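Side-chain contacts in spherulin-4 (Aspergillus clavatus, PDB 5C5G), which acts as a glycoside hydrolase with a (beta/alpha) barrel fold and probably cleaves the fungal polysaccharide galactosaminogalactan: residues 4-9 and 193-198; 185-190 and 222-227; 70-75 and 144-149. All blocks are in the same frame, centred on the assembly; numbering follows the deposited sequence.

Contact 1. Residues 4-9 and 193-198; sequences MGPKSK and SHRDQL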
HETATM    1  N   MSE A   4      18.330  11.212  -7.690  1.00 14.29           N
HETATM    2  CA  MSE A   4      17.561   9.983  -7.647  1.00 13.93           C
HETATM    3  C   MSE A   4      16.306  10.006  -8.502  1.00 13.20           C
HETATM    4  O   MSE A   4      15.583   9.006  -8.564  1.00 15.35           O
HETATM    5  CB  MSE A   4      17.180   9.682  -6.209  1.00 13.92           C
HETATM    6  CG  MSE A   4      18.362   9.325  -5.348  1.00 15.11           C
HETATM    7 SE   MSE A   4      19.169   7.630  -5.801  1.00 17.91          SE
HETATM    8  CE  MSE A   4      17.742   6.434  -5.202  1.00 14.78           C
ATOM      9  N   GLY A   5      16.038  11.117  -9.166  1.00 14.15           N
ATOM     10  CA  GLY A   5      14.855  11.198 -10.005  1.00 14.51           C
ATOM     11  C   GLY A   5      13.610  11.492  -9.183  1.00 13.27           C
ATOM     12  O   GLY A   5      13.678  11.947  -8.033  1.00 13.41           O
ATOM     13  N   PRO A   6      12.438  11.259  -9.776  1.00 13.13           N
ATOM     14  CA  PRO A   6      11.197  11.630  -9.092  1.00 12.36           C
ATOM     15  C   PRO A   6      11.062  10.958  -7.720  1.00 11.38           C
ATOM     16  O   PRO A   6      11.410   9.794  -7.564  1.00 11.70           O
ATOM     17  CB  PRO A   6      10.110  11.119 -10.034  1.00 15.84           C
ATOM     18  CG  PRO A   6      10.766  10.904 -11.347  1.00 19.18           C
ATOM     19  CD  PRO A   6      12.208  10.660 -11.100  1.00 14.68           C
ATOM     20  N   LYS A   7      10.575  11.713  -6.748  1.00 11.66           N
ATOM     21  CA  LYS A   7      10.283  11.175  -5.442  1.00 12.48           C
ATOM     22  C   LYS A   7       9.098  10.216  -5.505  1.00 11.08           C
ATOM     23  O   LYS A   7       8.153  10.396  -6.294  1.00 10.85           O
ATOM     24  CB  LYS A   7       9.970  12.328  -4.489  1.00 16.84           C
ATOM     25  CG  LYS A   7      10.080  11.971  -3.021  1.00 24.78           C
ATOM     26  CD  LYS A   7      11.433  12.389  -2.442  1.00 31.99           C
ATOM     27  CE  LYS A   7      11.495  12.156  -0.933  1.00 38.60           C
ATOM     28  NZ  LYS A   7      10.985  13.303  -0.115  1.00 38.77           N
ATOM     29  N   SER A   8       9.162   9.211  -4.650  1.00 10.14           N
ATOM     30  CA  SER A   8       8.090   8.242  -4.469  1.00 10.51           C
ATOM     31  C   SER A   8       7.721   8.156  -3.001  1.00 11.48           C
ATOM     32  O   SER A   8       8.524   8.462  -2.107  1.00 13.34           O
ATOM     33  CB  SER A   8       8.520   6.869  -4.959  1.00 10.02           C
ATOM     34  OG  SER A   8       8.772   6.903  -6.359  1.00 10.34           O
ATOM     35  N   LYS A   9       6.493   7.716  -2.766  1.00  9.69           N
ATOM     36  CA  LYS A   9       6.028   7.358  -1.440  1.00  9.59           C
ATOM     37  C   LYS A   9       6.541   5.983  -1.070  1.00  9.22           C
ATOM     38  O   LYS A   9       6.642   5.104  -1.923  1.00  9.87           O
ATOM     39  CB  LYS A   9       4.510   7.339  -1.420  1.00 11.03           C
ATOM     40  CG  LYS A   9       3.882   8.664  -1.816  1.00 13.75           C
ATOM     41  CD  LYS A   9       2.372   8.557  -1.955  1.00 17.04           C
ATOM     42  CE  LYS A   9       1.740   9.871  -2.414  1.00 22.64           C
ATOM     43  NZ  LYS A   9       2.336  10.386  -3.679  1.00 34.22           N
ATOM     44  N   SER A 193      -1.058   5.489 -18.950  1.00 12.13           N
ATOM     45  CA  SER A 193      -0.625   5.427 -17.565  1.00 12.24           C
ATOM     46  C   SER A 193       0.451   6.457 -17.264  1.00 12.96           C
ATOM     47  O   SER A 193       1.145   6.953 -18.149  1.00 14.01           O
ATOM     48  CB  SER A 193      -0.097   4.026 -17.239  1.00 13.22           C
ATOM     49  OG  SER A 193       1.155   3.787 -17.867  1.00 14.83           O
ATOM     50  N   HIS A 194       0.576   6.757 -15.986  1.00 11.71           N
ATOM     51  CA  HIS A 194       1.577   7.678 -15.476  1.00 10.86           C
ATOM     52  C   HIS A 194       2.088   7.101 -14.174  1.00 10.30           C
ATOM     53  O   HIS A 194       1.330   6.434 -13.449  1.00 10.15           O
ATOM     54  CB  HIS A 194       0.940   9.038 -15.230  1.00 12.04           C
ATOM     55  CG  HIS A 194       1.916  10.111 -14.883  1.00 12.91           C
ATOM     56  ND1 HIS A 194       2.404  10.304 -13.609  1.00 13.04           N
ATOM     57  CD2 HIS A 194       2.493  11.063 -15.656  1.00 16.01           C
ATOM     58  CE1 HIS A 194       3.239  11.327 -13.614  1.00 15.16           C
ATOM     59  NE2 HIS A 194       3.307  11.808 -14.843  1.00 16.85           N
ATOM     60  N   ARG A 195       3.347   7.358 -13.855  1.00 10.28           N
ATOM     61  CA  ARG A 195       3.934   6.836 -12.628  1.00  9.78           C
ATOM     62  C   ARG A 195       3.110   7.178 -11.386  1.00  9.39           C
ATOM     63  O   ARG A 195       3.096   6.392 -10.441  1.00  9.75           O
ATOM     64  CB  ARG A 195       5.393   7.317 -12.446  1.00 10.34           C
ATOM     65  CG  ARG A 195       5.550   8.821 -12.274  1.00 11.21           C
ATOM     66  CD  ARG A 195       6.996   9.232 -12.066  1.00 10.79           C
ATOM     67  NE  ARG A 195       7.604   8.674 -10.851  1.00 10.67           N
ATOM     68  CZ  ARG A 195       7.327   9.069  -9.603  1.00 11.12           C
ATOM     69  NH1 ARG A 195       6.420  10.014  -9.379  1.00 12.14           N
ATOM     70  NH2 ARG A 195       7.949   8.518  -8.581  1.00 11.12           N
ATOM     71  N   ASP A 196       2.438   8.329 -11.371  1.00  9.68           N
ATOM     72  CA  ASP A 196       1.642   8.740 -10.216  1.00 11.20           C
ATOM     73  C   ASP A 196       0.493   7.781  -9.920  1.00 10.01           C
ATOM     74  O   ASP A 196      -0.046   7.797  -8.827  1.00 12.51           O
ATOM     75  CB  ASP A 196       1.087  10.155 -10.404  1.00 12.54           C
ATOM     76  CG  ASP A 196       2.156  11.231 -10.350  1.00 14.02           C
ATOM     77  OD1 ASP A 196       3.316  10.926 -10.021  1.00 16.72           O
ATOM     78  OD2 ASP A 196       1.815  12.406 -10.633  1.00 18.34           O
ATOM     79  N   GLN A 197       0.112   6.975 -10.893  1.00  9.22           N
ATOM     80  CA  GLN A 197      -0.958   5.996 -10.737  1.00  9.45           C
ATOM     81  C   GLN A 197      -0.497   4.634 -10.239  1.00  8.83           C
ATOM     82  O   GLN A 197      -1.337   3.770 -10.022  1.00  9.70           O
ATOM     83  CB  GLN A 197      -1.644   5.796 -12.081  1.00 10.32           C
ATOM     84  CG  GLN A 197      -2.259   7.050 -12.618  1.00 11.01           C
ATOM     85  CD  GLN A 197      -2.873   6.812 -13.962  1.00 12.57           C
ATOM     86  OE1 GLN A 197      -2.169   6.566 -14.928  1.00 13.90           O
ATOM     87  NE2 GLN A 197      -4.190   6.818 -14.026  1.00 13.34           N
ATOM     88  N   LEU A 198       0.817   4.425 -10.127  1.00  8.74           N
ATOM     89  CA  LEU A 198       1.376   3.081 -10.044  1.00  9.10           C
ATOM     90  C   LEU A 198       2.199   2.845  -8.798  1.00  9.39           C
ATOM     91  O   LEU A 198       2.931   3.725  -8.314  1.00  9.92           O
ATOM     92  CB  LEU A 198       2.265   2.825 -11.256  1.00  9.75           C
ATOM     93  CG  LEU A 198       1.618   3.089 -12.620  1.00 10.16           C
ATOM     94  CD1 LEU A 198       2.640   2.835 -13.725  1.00 11.84           C
ATOM     95  CD2 LEU A 198       0.372   2.260 -12.822  1.00 10.38           C
TER
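This is a mainly polar contact at the N-terminal end of the barrel strands, where Arg-195, in the loop before strand 198-203, reaches over to the chain leading into strand 9-13. Pro-6 CB lies over one face of the guanidinium, 3.4 Å above its plane and 3.5 Å from Arg-195 CZ, with Pro-6 CG nearer NE and CD, while the N-H bonds are spent at the rim. Arg-195 NH2 donates to Lys-7 O at 3.0 Å, a bent bond (141°) that arrives from above the carbonyl plane. Ser-8 OG approaches the same NH2 in the guanidinium plane, at 2.9 Å, but the angle is too poor for a hydrogen bond; this hydroxyl pairs with Ala-225 O instead. Beyond an extended chi2, the Arg-195 chain bends at chi3 (-62°), which carries the guanidinium to Pro-6 CB. NH2 also donates to Arg-222 O and NH1 forms a salt bridge with Asp-226, so several partners at the rim fix how the group is rotated. The neighbouring Asp-196 adds a second, weaker link, OD1 lying 3.3 Å from Arg-195 NH1. Between the two segments come the end of helix 212-224 and the turn into strand 227-230, the barrel strand that separates 198-203 from 9-13, and Arg-195 bonds to that intervening connection as well as to the N-terminal chain.

Contact 2. Residues 185-190 and 222-227; sequences ELFDTI and RQVADE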
ATOM      1  N   GLU A 185      11.407  -1.545 -17.449  1.00 16.02           N
ATOM      2  CA  GLU A 185      10.881  -1.667 -18.803  1.00 17.21           C
ATOM      3  C   GLU A 185       9.470  -2.242 -18.855  1.00 15.64           C
ATOM      4  O   GLU A 185       8.693  -1.913 -19.748  1.00 18.12           O
ATOM      5  CB  GLU A 185      11.785  -2.537 -19.686  1.00 22.91           C
ATOM      6  CG  GLU A 185      13.062  -1.861 -20.138  1.00 29.28           C
ATOM      7  CD  GLU A 185      13.874  -2.727 -21.089  1.00 35.30           C
ATOM      8  OE1 GLU A 185      13.310  -3.683 -21.667  1.00 35.13           O
ATOM      9  OE2 GLU A 185      15.080  -2.453 -21.250  1.00 45.13           O
ATOM     10  N   LEU A 186       9.129  -3.105 -17.904  1.00 14.99           N
ATOM     11  CA  LEU A 186       7.791  -3.685 -17.883  1.00 15.57           C
ATOM     12  C   LEU A 186       6.735  -2.585 -17.754  1.00 14.12           C
ATOM     13  O   LEU A 186       5.645  -2.667 -18.322  1.00 14.74           O
ATOM     14  CB  LEU A 186       7.668  -4.695 -16.744  1.00 15.19           C
ATOM     15  CG  LEU A 186       6.277  -5.258 -16.476  1.00 26.40           C
ATOM     16  CD1 LEU A 186       5.777  -6.074 -17.661  1.00 25.74           C
ATOM     17  CD2 LEU A 186       6.306  -6.096 -15.203  1.00 28.44           C
ATOM     18  N   PHE A 187       7.062  -1.539 -17.015  1.00 12.97           N
ATOM     19  CA  PHE A 187       6.110  -0.453 -16.801  1.00 13.02           C
ATOM     20  C   PHE A 187       5.847   0.326 -18.090  1.00 13.64           C
ATOM     21  O   PHE A 187       4.763   0.902 -18.257  1.00 15.71           O
ATOM     22  CB  PHE A 187       6.607   0.478 -15.692  1.00 13.55           C
ATOM     23  CG  PHE A 187       6.523  -0.117 -14.327  1.00 13.41           C
ATOM     24  CD1 PHE A 187       7.343  -1.162 -13.955  1.00 16.23           C
ATOM     25  CD2 PHE A 187       5.607   0.372 -13.408  1.00 15.75           C
ATOM     26  CE1 PHE A 187       7.248  -1.718 -12.686  1.00 18.97           C
ATOM     27  CE2 PHE A 187       5.507  -0.181 -12.151  1.00 17.77           C
ATOM     28  CZ  PHE A 187       6.324  -1.226 -11.789  1.00 17.61           C
ATOM     29  N   ASP A 188       6.805   0.327 -19.000  1.00 13.76           N
ATOM     30  CA  ASP A 188       6.659   1.029 -20.269  1.00 15.77           C
ATOM     31  C   ASP A 188       5.608   0.387 -21.174  1.00 15.36           C
ATOM     32  O   ASP A 188       5.151   1.012 -22.131  1.00 17.76           O
ATOM     33  CB  ASP A 188       7.995   1.095 -21.011  1.00 19.97           C
ATOM     34  CG  ASP A 188       9.074   1.855 -20.240  1.00 26.39           C
ATOM     35  OD1 ASP A 188       8.737   2.744 -19.428  1.00 28.95           O
ATOM     36  OD2 ASP A 188      10.269   1.552 -20.464  1.00 29.67           O
ATOM     37  N   THR A 189       5.222  -0.854 -20.884  1.00 14.20           N
ATOM     38  CA  THR A 189       4.218  -1.545 -21.688  1.00 13.38           C
ATOM     39  C   THR A 189       2.793  -1.123 -21.364  1.00 11.68           C
ATOM     40  O   THR A 189       1.877  -1.466 -22.105  1.00 12.40           O
ATOM     41  CB  THR A 189       4.302  -3.080 -21.527  1.00 14.37           C
ATOM     42  OG1 THR A 189       3.852  -3.472 -20.218  1.00 14.75           O
ATOM     43  CG2 THR A 189       5.715  -3.562 -21.773  1.00 17.50           C
ATOM     44  N   ILE A 190       2.610  -0.391 -20.271  1.00 10.84           N
ATOM     45  CA  ILE A 190       1.279  -0.069 -19.793  1.00 11.95           C
ATOM     46  C   ILE A 190       0.779   1.200 -20.471  1.00 12.32           C
ATOM     47  O   ILE A 190       1.327   2.271 -20.242  1.00 12.89           O
ATOM     48  CB  ILE A 190       1.271   0.177 -18.286  1.00 11.15           C
ATOM     49  CG1 ILE A 190       1.961  -0.972 -17.548  1.00 12.97           C
ATOM     50  CG2 ILE A 190      -0.159   0.381 -17.814  1.00 14.12           C
ATOM     51  CD1 ILE A 190       2.108  -0.742 -16.041  1.00 13.42           C
ATOM     52  N   ARG A 222      11.833   4.292  -8.875  1.00  9.00           N
ATOM     53  CA  ARG A 222      11.285   5.631  -8.695  1.00  9.28           C
ATOM     54  C   ARG A 222      10.878   6.260 -10.014  1.00  9.22           C
ATOM     55  O   ARG A 222       9.954   7.064 -10.065  1.00  9.93           O
ATOM     56  CB  ARG A 222      12.280   6.530  -7.933  1.00  9.99           C
ATOM     57  CG  ARG A 222      12.236   6.304  -6.425  1.00 10.19           C
ATOM     58  CD  ARG A 222      13.309   7.023  -5.665  1.00 10.34           C
ATOM     59  NE  ARG A 222      13.226   8.461  -5.839  1.00 10.57           N
ATOM     60  CZ  ARG A 222      13.894   9.327  -5.096  1.00 11.59           C
ATOM     61  NH1 ARG A 222      14.667   8.915  -4.093  1.00 12.64           N
ATOM     62  NH2 ARG A 222      13.805  10.614  -5.369  1.00 11.91           N
ATOM     63  N   GLN A 223      11.576   5.935 -11.093  1.00  9.83           N
ATOM     64  CA  GLN A 223      11.233   6.537 -12.359  1.00 10.75           C
ATOM     65  C   GLN A 223       9.833   6.164 -12.824  1.00 10.32           C
ATOM     66  O   GLN A 223       9.182   6.958 -13.511  1.00 12.48           O
ATOM     67  CB  GLN A 223      12.232   6.119 -13.419  1.00 13.94           C
ATOM     68  CG  GLN A 223      12.091   6.882 -14.723  1.00 24.83           C
ATOM     69  CD  GLN A 223      13.184   6.542 -15.723  1.00 44.60           C
ATOM     70  OE1 GLN A 223      13.694   5.420 -15.750  1.00 50.50           O
ATOM     71  NE2 GLN A 223      13.558   7.520 -16.545  1.00 44.05           N
ATOM     72  N   VAL A 224       9.390   4.967 -12.464  1.00  9.89           N
ATOM     73  CA  VAL A 224       8.183   4.388 -13.047  1.00 11.20           C
ATOM     74  C   VAL A 224       7.027   4.202 -12.076  1.00  9.96           C
ATOM     75  O   VAL A 224       5.907   3.958 -12.529  1.00 10.17           O
ATOM     76  CB  VAL A 224       8.475   3.039 -13.764  1.00 12.03           C
ATOM     77  CG1 VAL A 224       9.376   3.264 -14.949  1.00 13.13           C
ATOM     78  CG2 VAL A 224       9.077   2.029 -12.826  1.00 11.46           C
ATOM     79  N   ALA A 225       7.262   4.319 -10.768  1.00  8.91           N
ATOM     80  CA  ALA A 225       6.213   4.067  -9.782  1.00  8.96           C
ATOM     81  C   ALA A 225       6.292   5.074  -8.649  1.00  8.66           C
ATOM     82  O   ALA A 225       7.352   5.252  -8.038  1.00  9.71           O
ATOM     83  CB  ALA A 225       6.332   2.666  -9.222  1.00  9.86           C
ATOM     84  N   ASP A 226       5.175   5.723  -8.354  1.00  8.72           N
ATOM     85  CA  ASP A 226       5.134   6.761  -7.327  1.00  8.95           C
ATOM     86  C   ASP A 226       4.975   6.199  -5.923  1.00  8.68           C
ATOM     87  O   ASP A 226       5.069   6.963  -4.969  1.00  9.83           O
ATOM     88  CB  ASP A 226       3.996   7.730  -7.621  1.00 10.76           C
ATOM     89  CG  ASP A 226       4.031   8.974  -6.759  1.00 12.22           C
ATOM     90  OD1 ASP A 226       5.066   9.680  -6.776  1.00 13.29           O
ATOM     91  OD2 ASP A 226       3.004   9.267  -6.094  1.00 13.66           O
ATOM     92  N   GLU A 227       4.745   4.893  -5.777  1.00  9.02           N
ATOM     93  CA  GLU A 227       4.735   4.250  -4.459  1.00  8.21           C
ATOM     94  C   GLU A 227       5.501   2.954  -4.572  1.00  9.02           C
ATOM     95  O   GLU A 227       5.318   2.232  -5.548  1.00  8.91           O
ATOM     96  CB  GLU A 227       3.317   4.000  -3.929  1.00 10.40           C
ATOM     97  CG  GLU A 227       2.373   5.166  -4.190  1.00 12.60           C
ATOM     98  CD  GLU A 227       1.258   5.337  -3.188  1.00 14.02           C
ATOM     99  OE1 GLU A 227       1.417   4.901  -2.022  1.00 15.21           O
ATOM    100  OE2 GLU A 227       0.234   5.928  -3.567  1.00 15.49           O
TER
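Next to Phe-187, whose ring packs on Val-224, the carbonyl O of Leu-186 is gripped twice by one residue. Thr-189 OG1 donates to Leu-186 O at 2.7 Å, in the carbonyl plane, and Thr-189 N reaches the same oxygen at 3.2 Å. The two bonds tie down a helix-like turn in the long connection between strands 167-172 and 198-203 of the eight-stranded (beta/alpha) barrel, and this turn presents Phe-187 to the end of helix 212-224. The contact itself is apolar and largely buried in the layer around the barrel. With CG anti to its own carbonyl carbon (chi1 -72°), the Phe-187 ring extends toward the helix end and crosses the Val-224 side chain at about a right angle. One methyl does most of the work: Val-224 CG2 lies over a face of the ring, 3.8 Å from the Phe-187 centroid and 16° off the normal, a CH-pi contact displaced toward the ring's rim. Nearer the backbone, Phe-187 CB meets Val-224 CB at 3.7 Å. The ring also packs on Val-170 and Phe-171 of strand 167-172 and on Leu-198 and Ala-200 of strand 198-203, so it lies between these two barrel strands and the helix end. On the outer part of the ring, Phe-187 CE2 comes within 4.2 Å of Ala-225 CB, obliquely to the ring.

Contact 3. Residues 70-75 and 144-149; sequences NVRLLG and GPDHYV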
ATOM      1  N   ASN A  70       2.936  12.663   7.958  1.00 15.58           N
ATOM      2  CA  ASN A  70       3.455  12.057   6.727  1.00 13.12           C
ATOM      3  C   ASN A  70       3.055  10.610   6.545  1.00 12.85           C
ATOM      4  O   ASN A  70       3.594   9.924   5.677  1.00 13.62           O
ATOM      5  CB  ASN A  70       4.982  12.206   6.627  1.00 14.48           C
ATOM      6  CG  ASN A  70       5.731  11.581   7.797  1.00 13.49           C
ATOM      7  OD1 ASN A  70       5.255  11.579   8.927  1.00 15.99           O
ATOM      8  ND2 ASN A  70       6.928  11.079   7.528  1.00 14.11           N
ATOM      9  N   VAL A  71       2.092  10.153   7.332  1.00 12.06           N
ATOM     10  CA  VAL A  71       1.542   8.813   7.202  1.00 10.92           C
ATOM     11  C   VAL A  71       0.119   8.891   6.681  1.00 11.43           C
ATOM     12  O   VAL A  71      -0.680   9.711   7.148  1.00 12.76           O
ATOM     13  CB  VAL A  71       1.503   8.116   8.579  1.00 11.61           C
ATOM     14  CG1 VAL A  71       0.656   6.828   8.564  1.00 11.61           C
ATOM     15  CG2 VAL A  71       2.920   7.827   9.054  1.00 13.86           C
ATOM     16  N   ARG A  72      -0.195   8.016   5.742  1.00  9.76           N
ATOM     17  CA  ARG A  72      -1.569   7.814   5.297  1.00  9.92           C
ATOM     18  C   ARG A  72      -1.920   6.360   5.476  1.00 10.01           C
ATOM     19  O   ARG A  72      -1.459   5.497   4.718  1.00 10.15           O
ATOM     20  CB  ARG A  72      -1.727   8.212   3.832  1.00 12.74           C
ATOM     21  CG  ARG A  72      -1.551   9.700   3.569  1.00 20.72           C
ATOM     22  CD  ARG A  72      -2.621  10.543   4.272  1.00 28.23           C
ATOM     23  NE  ARG A  72      -2.429  11.975   4.027  1.00 33.11           N
ATOM     24  CZ  ARG A  72      -1.674  12.769   4.778  1.00 37.06           C
ATOM     25  NH1 ARG A  72      -1.556  14.056   4.470  1.00 33.60           N
ATOM     26  NH2 ARG A  72      -1.037  12.287   5.839  1.00 29.86           N
ATOM     27  N   LEU A  73      -2.711   6.077   6.506  1.00  8.94           N
ATOM     28  CA  LEU A  73      -3.166   4.733   6.778  1.00  8.87           C
ATOM     29  C   LEU A  73      -4.317   4.376   5.859  1.00  8.35           C
ATOM     30  O   LEU A  73      -5.207   5.179   5.608  1.00  9.56           O
ATOM     31  CB  LEU A  73      -3.669   4.606   8.210  1.00 10.10           C
ATOM     32  CG  LEU A  73      -2.613   4.755   9.285  1.00 10.49           C
ATOM     33  CD1 LEU A  73      -3.254   4.782  10.648  1.00 16.85           C
ATOM     34  CD2 LEU A  73      -1.597   3.653   9.252  1.00 18.10           C
ATOM     35  N   LEU A  74      -4.300   3.132   5.400  1.00  8.06           N
ATOM     36  CA  LEU A  74      -5.387   2.573   4.597  1.00  7.89           C
ATOM     37  C   LEU A  74      -5.863   1.286   5.236  1.00  8.43           C
ATOM     38  O   LEU A  74      -5.060   0.490   5.727  1.00  9.32           O
ATOM     39  CB  LEU A  74      -4.912   2.239   3.179  1.00  8.31           C
ATOM     40  CG  LEU A  74      -4.231   3.352   2.378  1.00  9.25           C
ATOM     41  CD1 LEU A  74      -3.816   2.811   1.020  1.00 10.50           C
ATOM     42  CD2 LEU A  74      -5.110   4.548   2.182  1.00  9.94           C
ATOM     43  N   GLY A  75      -7.162   1.055   5.169  1.00  8.53           N
ATOM     44  CA  GLY A  75      -7.715  -0.215   5.619  1.00  8.18           C
ATOM     45  C   GLY A  75      -7.733  -1.256   4.506  1.00  8.36           C
ATOM     46  O   GLY A  75      -8.247  -0.977   3.418  1.00  8.67           O
ATOM     47  N   GLY A 144     -11.862  10.392   5.657  1.00 12.47           N
ATOM     48  CA  GLY A 144     -11.265  11.643   5.231  1.00 12.32           C
ATOM     49  C   GLY A 144     -10.016  12.004   6.008  1.00 13.18           C
ATOM     50  O   GLY A 144      -9.648  11.350   6.984  1.00 16.57           O
ATOM     51  N   PRO A 145      -9.353  13.081   5.581  1.00 13.61           N
ATOM     52  CA  PRO A 145      -9.798  13.925   4.466  1.00 14.63           C
ATOM     53  C   PRO A 145      -9.519  13.345   3.083  1.00 13.72           C
ATOM     54  O   PRO A 145     -10.077  13.799   2.079  1.00 16.67           O
ATOM     55  CB  PRO A 145      -8.968  15.196   4.652  1.00 18.10           C
ATOM     56  CG  PRO A 145      -7.742  14.737   5.339  1.00 19.98           C
ATOM     57  CD  PRO A 145      -8.177  13.645   6.262  1.00 16.50           C
ATOM     58  N   ASP A 146      -8.639  12.356   3.013  1.00 12.29           N
ATOM     59  CA  ASP A 146      -8.120  11.926   1.722  1.00 12.11           C
ATOM     60  C   ASP A 146      -9.044  11.002   0.935  1.00 11.72           C
ATOM     61  O   ASP A 146      -9.097  11.066  -0.283  1.00 11.47           O
ATOM     62  CB  ASP A 146      -6.777  11.228   1.911  1.00 13.90           C
ATOM     63  CG  ASP A 146      -5.809  12.061   2.720  1.00 22.19           C
ATOM     64  OD1 ASP A 146      -5.974  12.133   3.949  1.00 18.54           O
ATOM     65  OD2 ASP A 146      -4.889  12.654   2.122  1.00 34.85           O
ATOM     66  N   HIS A 147      -9.728  10.109   1.629  1.00 10.20           N
ATOM     67  CA  HIS A 147     -10.560   9.102   0.977  1.00 10.16           C
ATOM     68  C   HIS A 147      -9.788   8.400  -0.137  1.00 10.08           C
ATOM     69  O   HIS A 147     -10.273   8.221  -1.252  1.00 10.52           O
ATOM     70  CB  HIS A 147     -11.828   9.735   0.409  1.00 11.97           C
ATOM     71  CG  HIS A 147     -12.707  10.376   1.443  1.00 12.28           C
ATOM     72  ND1 HIS A 147     -13.769   9.719   2.025  1.00 12.45           N
ATOM     73  CD2 HIS A 147     -12.679  11.611   1.999  1.00 13.63           C
ATOM     74  CE1 HIS A 147     -14.361  10.521   2.894  1.00 14.01           C
ATOM     75  NE2 HIS A 147     -13.724  11.678   2.894  1.00 13.34           N
ATOM     76  N   TYR A 148      -8.576   7.986   0.188  1.00  8.70           N
ATOM     77  CA  TYR A 148      -7.669   7.384  -0.786  1.00  8.82           C
ATOM     78  C   TYR A 148      -8.157   6.000  -1.193  1.00  8.10           C
ATOM     79  O   TYR A 148      -8.724   5.264  -0.381  1.00  9.73           O
ATOM     80  CB  TYR A 148      -6.311   7.250  -0.117  1.00 12.10           C
ATOM     81  CG  TYR A 148      -5.058   7.380  -0.941  1.00 22.81           C
ATOM     82  CD1 TYR A 148      -4.710   8.586  -1.540  1.00 25.37           C
ATOM     83  CD2 TYR A 148      -4.166   6.317  -1.034  1.00 23.91           C
ATOM     84  CE1 TYR A 148      -3.530   8.704  -2.259  1.00 30.45           C
ATOM     85  CE2 TYR A 148      -2.980   6.427  -1.741  1.00 24.74           C
ATOM     86  CZ  TYR A 148      -2.669   7.618  -2.350  1.00 33.36           C
ATOM     87  OH  TYR A 148      -1.487   7.718  -3.049  1.00 33.85           O
ATOM     88  N   VAL A 149      -7.914   5.635  -2.444  1.00  8.49           N
ATOM     89  CA  VAL A 149      -8.249   4.318  -2.970  1.00  8.49           C
ATOM     90  C   VAL A 149      -7.022   3.716  -3.634  1.00  7.80           C
ATOM     91  O   VAL A 149      -6.444   4.311  -4.553  1.00  8.99           O
ATOM     92  CB  VAL A 149      -9.368   4.406  -4.015  1.00  9.25           C
ATOM     93  CG1 VAL A 149      -9.605   3.051  -4.687  1.00 11.15           C
ATOM     94  CG2 VAL A 149     -10.655   4.887  -3.366  1.00 10.90           C
TER
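Arg-72 and Asp-146 form a salt bridge in which Arg-72 NE donates to Asp-146 OD2 at 3.2 Å, with an N-H...O angle of 147°. The bond is made by NE alone, not by a paired, two-pronged approach: the guanidinium and carboxylate planes are turned 56° apart, and NE meets OD2 from above the carboxylate plane. The Arg-72 chain folds at chi2 (-63°), which turns the guanidinium back over its own strand, where NH2 donates to Val-71 O at 2.9 Å and to Glu-69 O. These bonds hold the group's rotation and keep NE directed across to the aspartate. The other carboxylate oxygen, Asp-146 OD1, forms a salt bridge with Arg-111 NE, so two arginines share one acid, which would probably favour its ionised form. Arg-111 immediately precedes strand 112-116, and that strand separates 71-78 from 148-152 in the parallel, closed sheet of the TIM barrel. The charged network therefore links the start of strand 71-78 to the N-terminal approaches of the next two strands. Further along, within the strands, polar contact gives way to packing. Leu-74 CD2 rests 3.7 Å from Tyr-148 CB and 3.8 Å from Tyr-148 CD2, approaching the ring at an oblique angle, while Leu-74 CD1 lies 4.1 Å from Tyr-148 CD2. Leu-74 also touches Thr-39 of strand 38-42. The tyrosine hydroxyl forms a hydrogen bond with Glu-227 OE2 at the start of strand 227-230.

Contacts 1 and 2 adjoin, their centres 8 Å apart, and both rest on the end of helix 212-224 and the turn after it. Contact 2 is the buried, apolar one, in the layer around the barrel; contact 1 is polar and more exposed, at the rim where strands begin. Contact 3 lies on another part of the barrel, closest of the three to the chain centre, and combines both chemistries: charge at the strand ends, hydrocarbon within. It reaches segment 222-227 of contact 2 through its tyrosine hydroxyl, and Lys-9 of contact 1 connects to the same segment through a salt bridge with Asp-226.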